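Local atomic coordinates of enoyl-CoA hydratase subunit I (PDB entry 2PBP), a protein that probably acts as a hydro-lyase of the enoyl-CoA hydratase/isomerase family, adding water across the double bond of enoyl-CoA thioesters. Residues Ile99-Gly104 and Leu185-Thr190. Residues are numbered along the deposited sequence; the frame is centred on the assembly and turned at random.
Sequences IAAVNG and LLMEET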
loop_
_atom_site.group_PDB
_atom_site.type_symbol
_atom_site.label_atom_id
_atom_site.label_comp_id
_atom_site.label_asym_id
_atom_site.label_seq_id
_atom_site.Cartn_x
_atom_site.Cartn_y
_atom_site.Cartn_z
ATOM N N ILE A 99 -1.980 3.601 16.649
ATOM C CA ILE A 99 -0.724 4.306 16.431
ATOM C C ILE A 99 0.218 4.076 17.604
ATOM O O ILE A 99 -0.190 4.135 18.764
ATOM C CB ILE A 99 -0.953 5.830 16.305
ATOM C CG1 ILE A 99 -1.932 6.123 15.166
ATOM C CG2 ILE A 99 0.389 6.541 16.079
ATOM C CD1 ILE A 99 -1.727 5.424 13.841
ATOM N N ALA A 100 1.482 3.812 17.299
ATOM C CA ALA A 100 2.466 3.613 18.344
ATOM C C ALA A 100 3.298 4.880 18.454
ATOM O O ALA A 100 3.852 5.346 17.465
ATOM C CB ALA A 100 3.371 2.423 18.013
ATOM N N ALA A 101 3.348 5.451 19.653
ATOM C CA ALA A 101 4.161 6.636 19.904
ATOM C C ALA A 101 5.376 6.078 20.635
ATOM O O ALA A 101 5.366 5.935 21.857
ATOM C CB ALA A 101 3.414 7.628 20.789
ATOM N N VAL A 102 6.412 5.741 19.875
ATOM C CA VAL A 102 7.616 5.149 20.448
ATOM C C VAL A 102 8.539 6.203 21.050
ATOM O O VAL A 102 9.291 6.875 20.346
ATOM C CB VAL A 102 8.354 4.316 19.384
ATOM C CG1 VAL A 102 9.497 3.534 20.026
ATOM C CG2 VAL A 102 7.369 3.349 18.725
ATOM N N ASN A 103 8.461 6.322 22.372
ATOM C CA ASN A 103 9.220 7.292 23.156
ATOM C C ASN A 103 10.652 6.896 23.487
ATOM O O ASN A 103 11.394 7.692 24.064
ATOM C CB ASN A 103 8.489 7.560 24.466
ATOM C CG ASN A 103 8.228 6.286 25.243
ATOM O OD1 ASN A 103 7.439 5.440 24.814
ATOM N ND2 ASN A 103 8.898 6.132 26.382
ATOM N N GLY A 104 11.038 5.672 23.144
ATOM C CA GLY A 104 12.387 5.226 23.442
ATOM C C GLY A 104 12.656 3.823 22.943
ATOM O O GLY A 104 12.219 3.456 21.855
ATOM N N LEU A 185 8.228 16.551 21.874
ATOM C CA LEU A 185 7.140 16.845 20.943
ATOM C C LEU A 185 6.392 15.588 20.506
ATOM O O LEU A 185 5.361 15.676 19.843
ATOM C CB LEU A 185 7.682 17.546 19.694
ATOM C CG LEU A 185 8.347 18.910 19.877
ATOM C CD1 LEU A 185 8.889 19.400 18.538
ATOM C CD2 LEU A 185 7.337 19.892 20.442
ATOM N N LEU A 186 6.910 14.423 20.882
ATOM C CA LEU A 186 6.305 13.152 20.487
ATOM C C LEU A 186 4.804 13.010 20.747
ATOM O O LEU A 186 4.030 12.772 19.816
ATOM C CB LEU A 186 7.044 11.985 21.155
ATOM C CG LEU A 186 6.444 10.604 20.869
ATOM C CD1 LEU A 186 6.470 10.335 19.368
ATOM C CD2 LEU A 186 7.216 9.540 21.619
ATOM N N MET A 187 4.387 13.140 22.003
ATOM C CA MET A 187 2.970 12.992 22.329
ATOM C C MET A 187 2.104 14.060 21.680
ATOM O O MET A 187 1.023 13.766 21.169
ATOM C CB MET A 187 2.754 12.997 23.845
ATOM C CG MET A 187 3.244 11.730 24.532
ATOM S SD MET A 187 2.649 10.221 23.709
ATOM C CE MET A 187 0.909 10.289 24.078
ATOM N N GLU A 188 2.580 15.301 21.702
ATOM C CA GLU A 188 1.838 16.401 21.101
ATOM C C GLU A 188 1.596 16.116 19.623
ATOM O O GLU A 188 0.472 16.241 19.128
ATOM C CB GLU A 188 2.624 17.701 21.243
ATOM C CG GLU A 188 1.966 18.892 20.579
ATOM C CD GLU A 188 2.903 20.079 20.480
ATOM O OE1 GLU A 188 3.487 20.457 21.515
ATOM O OE2 GLU A 188 3.051 20.631 19.370
ATOM N N GLU A 189 2.657 15.735 18.919
ATOM C CA GLU A 189 2.548 15.439 17.495
ATOM C C GLU A 189 1.677 14.213 17.229
ATOM O O GLU A 189 0.863 14.218 16.306
ATOM C CB GLU A 189 3.936 15.228 16.886
ATOM C CG GLU A 189 4.781 16.495 16.822
ATOM C CD GLU A 189 4.150 17.575 15.957
ATOM O OE1 GLU A 189 3.779 17.269 14.805
ATOM O OE2 GLU A 189 4.030 18.728 16.426
ATOM N N THR A 190 1.848 13.168 18.031
ATOM C CA THR A 190 1.061 11.948 17.854
ATOM C C THR A 190 -0.424 12.212 18.089
ATOM O O THR A 190 -1.270 11.751 17.326
ATOM C CB THR A 190 1.522 10.826 18.811
ATOM O OG1 THR A 190 2.909 10.546 18.589
ATOM C CG2 THR A 190 0.719 9.553 18.561
#
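A101 packs its CB among L186, M187 and T190, where the first turn of helix 186-198, residues 186-190, runs nearly antiparallel (162°) to residues 99-102 of strand 98-102, a central strand of the larger β-sheet of this crotonase fold. A101 CB stands 3.7 Å from T190 OG1 and 4.0 Å from M187 SD, brought to the strand by bends in the M187 side chain. Toward the start of the strand, the side chains of I99 and T190 run past one another in opposing senses, I99 CG2 3.9 Å from T190 CG2. At the strand's end, L186 CD2 lies against the backbone, 3.4 Å from N103 CA and 3.6 Å from V102 O; CG anti to the backbone N (chi1 177°) directs the L186 side chain at the strand. No hydrogen bond joins the two segments. Within the helix, L186 O accepts from T190 N and, from above the carbonyl plane, from T190 OG1 at 2.8 Å. An alanine in place of T190 would remove OG1 and CG2, probably opening a gap beside A101 and I99 and leaving L186 O without its second donor. Strands 52-57 and 119-123 flank the contact, supplying V54 and V121 to T190, while N103 OD1, just after the strand, accepts a hydrogen bond from G57 N.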